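Local atomic coordinates of acetyltransferase, GNAT family (PDB entry 3IWG), a protein that probably transfers an acyl group, most likely acetyl from acetyl-CoA, to an acceptor substrate, as GNAT-family enzymes generally do. Residues A[79-84]-A[112-116]. Sequence-based numbering, arbitrary orientation.
Sequences SQELFT and LCLDN
One face of the Phe83 ring is taken by Leu112, whose CB stands over it 3.7 Å from the ring centroid, a CH-pi contact made by the root of the leucine rather than by its methyl groups. Asn116 and Cys113 approach the same ring obliquely: ND2 of Asn116 comes to 3.4 Å from CD1 of Phe83, with ring and amide planes 33° apart, and SG of Cys113 lies 3.8 Å from CZ of Phe83 as a sulfur-aromatic contact. The ring is carried across to helix 107-116 by a chi1 of -160°, which sets CG anti to the backbone N, and beyond the pair it meets Tyr69 of strand 65-71 edge-to-face. Leu112 branches against the other helix, CD1 reaching OG of Ser79 and CD2 passing CG of Gln80. Here the segments 79-84 and 112-116 of helices 76-87 and 107-116 run 58° apart in direction within the first of the chain's two GNAT regions, and strands 65-71 and 99-103 also supply side chains to the contact: Leu66 touches Phe83, while Ala100 and Val102 touch Cys113. Were Phe83 replaced by an alanine, CB of Leu112 and SG of Cys113 would probably lose their aromatic partner, and a gap would be likely to open between the helices. Toward the C-terminal end of helix 107-116 the contact turns polar. The Asn116 amide has a polar neighbour at each end: its ND2 points to O of Leu112, at a modelled 2.5 Å that is too short for such a bond and therefore doubtful in length, and its OD1 lies 2.9 Å from OG1 of Thr84. That hydroxyl also lies 3.0 Å from O of Gln80 in its own helix, and its single proton can serve either acceptor.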
# COMPACT_ATOMS: atom_id res chain seq x y z
N SER A 79 -32.43 16.48 12.95
CA SER A 79 -30.98 16.24 12.98
C SER A 79 -30.44 16.21 14.42
O SER A 79 -29.62 15.34 14.78
CB SER A 79 -30.21 17.27 12.13
OG SER A 79 -28.87 16.88 11.94
N GLN A 80 -30.93 17.15 15.23
CA GLN A 80 -30.55 17.26 16.62
C GLN A 80 -31.07 16.08 17.41
O GLN A 80 -30.35 15.53 18.24
CB GLN A 80 -31.09 18.58 17.21
CG GLN A 80 -30.59 19.83 16.48
CD GLN A 80 -31.06 21.15 17.09
OE1 GLN A 80 -31.45 22.06 16.36
NE2 GLN A 80 -31.02 21.28 18.42
N GLU A 81 -32.33 15.71 17.18
CA GLU A 81 -32.96 14.54 17.81
C GLU A 81 -32.08 13.35 17.49
O GLU A 81 -31.67 12.60 18.38
CB GLU A 81 -34.38 14.27 17.26
CG GLU A 81 -35.52 15.13 17.78
CD GLU A 81 -36.93 14.67 17.27
OE1 GLU A 81 -37.69 14.06 18.06
OE2 GLU A 81 -37.30 14.91 16.09
N LEU A 82 -31.76 13.20 16.21
CA LEU A 82 -30.93 12.09 15.73
C LEU A 82 -29.54 12.00 16.40
O LEU A 82 -29.21 11.02 17.07
CB LEU A 82 -30.78 12.16 14.20
CG LEU A 82 -29.97 11.01 13.57
CD1 LEU A 82 -30.51 9.62 13.98
CD2 LEU A 82 -29.91 11.17 12.06
N PHE A 83 -28.76 13.04 16.25
CA PHE A 83 -27.44 13.06 16.84
C PHE A 83 -27.46 12.76 18.34
O PHE A 83 -26.63 11.99 18.82
CB PHE A 83 -26.73 14.39 16.57
CG PHE A 83 -25.23 14.32 16.72
CD1 PHE A 83 -24.64 14.38 17.96
CD2 PHE A 83 -24.43 14.17 15.60
CE1 PHE A 83 -23.31 14.29 18.08
CE2 PHE A 83 -23.09 14.11 15.72
CZ PHE A 83 -22.52 14.17 16.95
N THR A 84 -28.39 13.36 19.07
CA THR A 84 -28.54 13.11 20.51
C THR A 84 -28.80 11.62 20.79
O THR A 84 -28.14 11.03 21.63
CB THR A 84 -29.69 13.98 21.12
OG1 THR A 84 -29.32 15.37 21.09
CG2 THR A 84 -30.03 13.55 22.56
N LEU A 112 -23.23 19.86 16.49
CA LEU A 112 -23.96 18.82 17.19
C LEU A 112 -23.07 18.19 18.20
O LEU A 112 -23.54 17.82 19.27
CB LEU A 112 -24.54 17.79 16.21
CG LEU A 112 -25.53 18.43 15.24
CD1 LEU A 112 -25.96 17.49 14.06
CD2 LEU A 112 -26.74 18.89 16.04
N CYS A 113 -21.78 18.09 17.89
CA CYS A 113 -20.82 17.58 18.85
C CYS A 113 -20.73 18.49 20.05
O CYS A 113 -20.77 18.03 21.20
CB CYS A 113 -19.42 17.44 18.24
SG CYS A 113 -19.24 16.15 16.89
N LEU A 114 -20.60 19.79 19.79
CA LEU A 114 -20.60 20.80 20.85
C LEU A 114 -21.77 20.59 21.78
O LEU A 114 -21.56 20.47 22.96
CB LEU A 114 -20.60 22.23 20.27
CG LEU A 114 -19.24 22.60 19.68
CD1 LEU A 114 -19.29 23.85 18.82
CD2 LEU A 114 -18.21 22.73 20.80
N ASP A 115 -22.98 20.44 21.22
CA ASP A 115 -24.23 20.28 21.99
C ASP A 115 -24.19 19.07 22.89
O ASP A 115 -24.70 19.08 23.99
CB ASP A 115 -25.46 20.09 21.05
CG ASP A 115 -25.88 21.38 20.29
OD1 ASP A 115 -25.41 22.48 20.67
OD2 ASP A 115 -26.70 21.31 19.33
N ASN A 116 -23.57 18.00 22.41
CA ASN A 116 -23.77 16.73 23.07
C ASN A 116 -22.58 16.16 23.76
O ASN A 116 -22.65 15.03 24.23
CB ASN A 116 -24.25 15.72 22.04
CG ASN A 116 -25.55 16.09 21.48
OD1 ASN A 116 -26.58 15.81 22.07
ND2 ASN A 116 -25.53 16.71 20.30